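Lpg2148(MvcA) (Legionella pneumophila subsp. pneumophila str. Philadelphia 1, PDB 6K11) probably acts as a Legionella effector of the deamidase family that removes ubiquitin from the host ubiquitin-conjugating enzyme UBE2N and so regulates its activity. Local coordinates at residues P132-F143 / N151-F162. Numbering follows the deposited sequence.
Sequences PIVLVKTKNENF and NKIYLLENKLYF
V134-K137 and K152-L155 run side by side as parallel strands, their axes 4.6 Å apart at 28°. Four backbone bonds join them: I153 N to V134 O, V136 N to I153 O (2.8 Å), L155 N to V136 O and T138 N to L155 O. Ahead of V134 a water bridges the chains, accepting from I133 N and donating to N151 O. On one face the branched aliphatic chains of L135, I153 and L155 suit a buried layer: L135 CD1 reaches I153 CG2 (3.7 Å) and L155 CB. On the other, V136, beta-branched and so at ease in an extended strand, lies alongside Y154, its CB 3.7 Å from Y154 CD1, while the extended aliphatic chain of K152 runs alongside V134 CG2. The loop after T138 curls back over this face. With CG anti to the backbone N (chi1 180°), F143 puts CE1 over one face of the Y154 ring, 3.6 Å from Y154 CG, the planes at 50°; L156 CD1 makes a CH-pi contact over a face of the F143 ring, whose breadth lets it also meet Y161 in an aromatic cluster. A carboxylate fits the turn at N140, where E157 OE1 accepts from N140 N through its syn lone pair (2.6 Å). At the opposite end, the compact ring of P132, which has no N-H to give, packs CG on F162 CE1 (3.5 Å). Within the MvcA insertion domain, these strands lie inside a mixed five-stranded sheet, between 192-193 and 160-163. Helix 206-220 covers L135 and L155 through I214, K137 NZ donates to the carbonyls of F183, I186 and G187, and E191 pairs with K152.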
loop_
_atom_site.group_PDB
_atom_site.type_symbol
_atom_site.label_atom_id
_atom_site.label_comp_id
_atom_site.label_asym_id
_atom_site.label_seq_id
_atom_site.Cartn_x
_atom_site.Cartn_y
_atom_site.Cartn_z
ATOM N N PRO A 132 5.678 -6.679 -17.232
ATOM C CA PRO A 132 5.807 -5.685 -18.304
ATOM C C PRO A 132 4.955 -6.078 -19.498
ATOM O O PRO A 132 4.697 -7.255 -19.743
ATOM C CB PRO A 132 7.301 -5.719 -18.654
ATOM C CG PRO A 132 7.729 -7.115 -18.282
ATOM C CD PRO A 132 6.929 -7.441 -17.035
ATOM N N ILE A 133 4.492 -5.071 -20.237
ATOM C CA ILE A 133 3.629 -5.312 -21.386
ATOM C C ILE A 133 4.147 -4.662 -22.655
ATOM O O ILE A 133 3.538 -4.835 -23.714
ATOM C CB ILE A 133 2.177 -4.855 -21.128
ATOM C CG1 ILE A 133 2.129 -3.369 -20.778
ATOM C CG2 ILE A 133 1.506 -5.709 -20.046
ATOM C CD1 ILE A 133 0.767 -2.697 -21.095
ATOM N N VAL A 134 5.230 -3.885 -22.591
ATOM C CA VAL A 134 5.777 -3.302 -23.809
ATOM C C VAL A 134 7.281 -3.525 -23.887
ATOM O O VAL A 134 7.983 -3.672 -22.878
ATOM C CB VAL A 134 5.460 -1.794 -23.978
ATOM C CG1 VAL A 134 3.933 -1.524 -23.992
ATOM C CG2 VAL A 134 6.164 -0.959 -22.940
ATOM N N LEU A 135 7.764 -3.545 -25.126
ATOM C CA LEU A 135 9.174 -3.528 -25.472
ATOM C C LEU A 135 9.494 -2.149 -26.033
ATOM O O LEU A 135 8.705 -1.594 -26.809
ATOM C CB LEU A 135 9.484 -4.618 -26.510
ATOM C CG LEU A 135 10.737 -4.448 -27.359
ATOM C CD1 LEU A 135 11.979 -4.626 -26.492
ATOM C CD2 LEU A 135 10.736 -5.433 -28.522
ATOM N N VAL A 136 10.626 -1.579 -25.627
ATOM C CA VAL A 136 11.060 -0.271 -26.116
ATOM C C VAL A 136 12.403 -0.439 -26.806
ATOM O O VAL A 136 13.379 -0.874 -26.182
ATOM C CB VAL A 136 11.169 0.773 -24.993
ATOM C CG1 VAL A 136 11.728 2.086 -25.542
ATOM C CG2 VAL A 136 9.809 0.989 -24.292
ATOM N N LYS A 137 12.460 -0.072 -28.082
ATOM C CA LYS A 137 13.708 -0.038 -28.827
ATOM C C LYS A 137 14.319 1.352 -28.688
ATOM O O LYS A 137 13.661 2.354 -28.987
ATOM C CB LYS A 137 13.460 -0.378 -30.295
ATOM C CG LYS A 137 14.695 -0.466 -31.116
ATOM C CD LYS A 137 14.333 -0.863 -32.535
ATOM C CE LYS A 137 15.298 -0.257 -33.530
ATOM N NZ LYS A 137 14.962 -0.688 -34.915
ATOM N N THR A 138 15.561 1.415 -28.220
ATOM C CA THR A 138 16.220 2.695 -28.007
ATOM C C THR A 138 17.709 2.583 -28.292
ATOM O O THR A 138 18.351 1.583 -27.955
ATOM C CB THR A 138 16.013 3.215 -26.577
ATOM O OG1 THR A 138 16.829 4.380 -26.370
ATOM C CG2 THR A 138 16.371 2.139 -25.552
ATOM N N LYS A 139 18.249 3.621 -28.923
ATOM C CA LYS A 139 19.685 3.712 -29.113
ATOM C C LYS A 139 20.385 3.814 -27.764
ATOM O O LYS A 139 19.846 4.363 -26.798
ATOM C CB LYS A 139 20.030 4.928 -29.976
ATOM C CG LYS A 139 19.675 4.762 -31.456
ATOM C CD LYS A 139 20.355 5.824 -32.319
ATOM C CE LYS A 139 20.144 5.566 -33.816
ATOM N NZ LYS A 139 20.424 4.152 -34.222
ATOM N N ASN A 140 21.599 3.263 -27.706
ATOM C CA ASN A 140 22.387 3.338 -26.483
ATOM C C ASN A 140 22.589 4.780 -26.037
ATOM O O ASN A 140 22.561 5.069 -24.836
ATOM C CB ASN A 140 23.733 2.644 -26.694
ATOM C CG ASN A 140 24.375 2.219 -25.399
ATOM O OD1 ASN A 140 24.423 2.983 -24.434
ATOM N ND2 ASN A 140 24.864 0.985 -25.361
ATOM N N GLU A 141 22.750 5.701 -26.991
ATOM C CA GLU A 141 23.027 7.096 -26.655
ATOM C C GLU A 141 21.925 7.725 -25.807
ATOM O O GLU A 141 22.206 8.622 -25.003
ATOM C CB GLU A 141 23.234 7.888 -27.944
ATOM C CG GLU A 141 23.983 7.082 -29.003
ATOM C CD GLU A 141 23.689 7.550 -30.417
ATOM O OE1 GLU A 141 23.567 6.685 -31.321
ATOM O OE2 GLU A 141 23.588 8.776 -30.628
ATOM N N ASN A 142 20.676 7.274 -25.958
ATOM C CA ASN A 142 19.534 7.906 -25.304
ATOM C C ASN A 142 18.958 7.083 -24.159
ATOM O O ASN A 142 17.839 7.365 -23.714
ATOM C CB ASN A 142 18.435 8.191 -26.325
ATOM C CG ASN A 142 18.943 8.955 -27.523
ATOM O OD1 ASN A 142 18.676 8.588 -28.670
ATOM N ND2 ASN A 142 19.692 10.021 -27.265
ATOM N N PHE A 143 19.681 6.077 -23.667
ATOM C CA PHE A 143 19.179 5.190 -22.623
ATOM C C PHE A 143 19.909 5.500 -21.324
ATOM O O PHE A 143 21.118 5.273 -21.212
ATOM C CB PHE A 143 19.347 3.719 -23.001
ATOM C CG PHE A 143 18.851 2.766 -21.945
ATOM C CD1 PHE A 143 17.489 2.589 -21.737
ATOM C CD2 PHE A 143 19.744 2.063 -21.150
ATOM C CE1 PHE A 143 17.020 1.722 -20.762
ATOM C CE2 PHE A 143 19.284 1.190 -20.169
ATOM C CZ PHE A 143 17.922 1.018 -19.973
ATOM N N ASN A 151 9.406 -1.021 -15.450
ATOM C CA ASN A 151 8.534 -2.144 -15.830
ATOM C C ASN A 151 8.336 -2.217 -17.344
ATOM O O ASN A 151 7.219 -2.394 -17.844
ATOM C CB ASN A 151 7.187 -2.112 -15.102
ATOM C CG ASN A 151 6.552 -3.503 -15.006
ATOM O OD1 ASN A 151 7.253 -4.524 -15.054
ATOM N ND2 ASN A 151 5.227 -3.549 -14.865
ATOM N N LYS A 152 9.447 -2.103 -18.073
ATOM C CA LYS A 152 9.468 -2.277 -19.516
ATOM C C LYS A 152 10.710 -3.078 -19.891
ATOM O O LYS A 152 11.702 -3.096 -19.152
ATOM C CB LYS A 152 9.483 -0.928 -20.257
ATOM C CG LYS A 152 8.228 -0.072 -20.057
ATOM C CD LYS A 152 8.343 1.246 -20.819
ATOM C CE LYS A 152 7.035 2.044 -20.767
ATOM N NZ LYS A 152 7.122 3.330 -21.532
ATOM N N ILE A 153 10.644 -3.754 -21.034
ATOM C CA ILE A 153 11.829 -4.368 -21.631
ATOM C C ILE A 153 12.434 -3.377 -22.611
ATOM O O ILE A 153 11.708 -2.738 -23.379
ATOM C CB ILE A 153 11.471 -5.694 -22.321
ATOM C CG1 ILE A 153 11.067 -6.733 -21.279
ATOM C CG2 ILE A 153 12.652 -6.182 -23.172
ATOM C CD1 ILE A 153 10.495 -8.000 -21.867
ATOM N N TYR A 154 13.761 -3.234 -22.576
ATOM C CA TYR A 154 14.485 -2.278 -23.407
ATOM C C TYR A 154 15.461 -3.013 -24.316
ATOM O O TYR A 154 16.297 -3.787 -23.840
ATOM C CB TYR A 154 15.236 -1.257 -22.543
ATOM C CG TYR A 154 14.295 -0.276 -21.871
ATOM C CD1 TYR A 154 13.924 0.902 -22.507
ATOM C CD2 TYR A 154 13.745 -0.550 -20.623
ATOM C CE1 TYR A 154 13.034 1.800 -21.912
ATOM C CE2 TYR A 154 12.863 0.338 -20.019
ATOM C CZ TYR A 154 12.515 1.511 -20.669
ATOM O OH TYR A 154 11.632 2.390 -20.068
ATOM N N LEU A 155 15.371 -2.756 -25.619
ATOM C CA LEU A 155 16.276 -3.348 -26.602
ATOM C C LEU A 155 17.197 -2.260 -27.138
ATOM O O LEU A 155 16.747 -1.324 -27.809
ATOM C CB LEU A 155 15.503 -4.019 -27.737
ATOM C CG LEU A 155 16.351 -4.469 -28.938
ATOM C CD1 LEU A 155 17.344 -5.578 -28.523
ATOM C CD2 LEU A 155 15.436 -4.949 -30.058
ATOM N N LEU A 156 18.483 -2.391 -26.845
ATOM C CA LEU A 156 19.523 -1.500 -27.328
ATOM C C LEU A 156 20.285 -2.193 -28.449
ATOM O O LEU A 156 20.084 -3.383 -28.719
ATOM C CB LEU A 156 20.483 -1.112 -26.197
ATOM C CG LEU A 156 20.109 -0.072 -25.139
ATOM C CD1 LEU A 156 18.760 -0.349 -24.500
ATOM C CD2 LEU A 156 21.203 -0.031 -24.076
ATOM N N GLU A 157 21.186 -1.435 -29.092
ATOM C CA GLU A 157 22.082 -2.037 -30.081
ATOM C C GLU A 157 22.838 -3.224 -29.499
ATOM O O GLU A 157 23.092 -4.209 -30.200
ATOM C CB GLU A 157 23.090 -1.008 -30.609
ATOM C CG GLU A 157 22.493 0.133 -31.401
ATOM C CD GLU A 157 22.442 1.409 -30.592
ATOM O OE1 GLU A 157 22.116 1.323 -29.385
ATOM O OE2 GLU A 157 22.737 2.489 -31.149
ATOM N N ASN A 158 23.225 -3.149 -28.220
ATOM C CA ASN A 158 24.122 -4.151 -27.658
ATOM C C ASN A 158 23.665 -4.726 -26.323
ATOM O O ASN A 158 24.441 -5.448 -25.683
ATOM C CB ASN A 158 25.533 -3.579 -27.502
ATOM C CG ASN A 158 25.549 -2.203 -26.871
ATOM O OD1 ASN A 158 24.600 -1.789 -26.194
ATOM N ND2 ASN A 158 26.643 -1.477 -27.094
ATOM N N LYS A 159 22.441 -4.442 -25.889
ATOM C CA LYS A 159 21.943 -4.966 -24.624
ATOM C C LYS A 159 20.442 -5.198 -24.760
ATOM O O LYS A 159 19.762 -4.505 -25.519
ATOM C CB LYS A 159 22.243 -4.009 -23.459
ATOM C CG LYS A 159 23.735 -3.800 -23.139
ATOM C CD LYS A 159 24.206 -4.742 -22.023
ATOM C CE LYS A 159 25.689 -4.546 -21.661
ATOM N NZ LYS A 159 26.173 -3.227 -22.129
ATOM N N LEU A 160 19.949 -6.219 -24.067
ATOM C CA LEU A 160 18.521 -6.486 -23.909
ATOM C C LEU A 160 18.270 -6.506 -22.408
ATOM O O LEU A 160 18.778 -7.391 -21.710
ATOM C CB LEU A 160 18.117 -7.811 -24.563
ATOM C CG LEU A 160 16.647 -8.227 -24.436
ATOM C CD1 LEU A 160 15.743 -7.241 -25.196
ATOM C CD2 LEU A 160 16.441 -9.633 -24.949
ATOM N N TYR A 161 17.502 -5.530 -21.915
ATOM C CA TYR A 161 17.310 -5.303 -20.491
ATOM C C TYR A 161 15.841 -5.423 -20.108
ATOM O O TYR A 161 14.936 -5.187 -20.926
ATOM C CB TYR A 161 17.771 -3.891 -20.082
ATOM C CG TYR A 161 19.259 -3.650 -19.968
ATOM C CD1 TYR A 161 20.063 -4.442 -19.139
ATOM C CD2 TYR A 161 19.852 -2.578 -20.628
ATOM C CE1 TYR A 161 21.414 -4.193 -19.014
ATOM C CE2 TYR A 161 21.193 -2.326 -20.511
ATOM C CZ TYR A 161 21.971 -3.130 -19.704
ATOM O OH TYR A 161 23.311 -2.870 -19.592
ATOM N N PHE A 162 15.612 -5.768 -18.840
ATOM C CA PHE A 162 14.324 -5.579 -18.193
ATOM C C PHE A 162 14.590 -4.694 -16.987
ATOM O O PHE A 162 15.499 -4.982 -16.199
ATOM C CB PHE A 162 13.685 -6.918 -17.783
ATOM C CG PHE A 162 12.508 -6.783 -16.847
ATOM C CD1 PHE A 162 11.438 -5.949 -17.163
ATOM C CD2 PHE A 162 12.464 -7.508 -15.668
ATOM C CE1 PHE A 162 10.342 -5.825 -16.300
ATOM C CE2 PHE A 162 11.375 -7.402 -14.794
ATOM C CZ PHE A 162 10.310 -6.555 -15.108
HETATM O O HOH W 1 5.362 -2.595 -19.751
#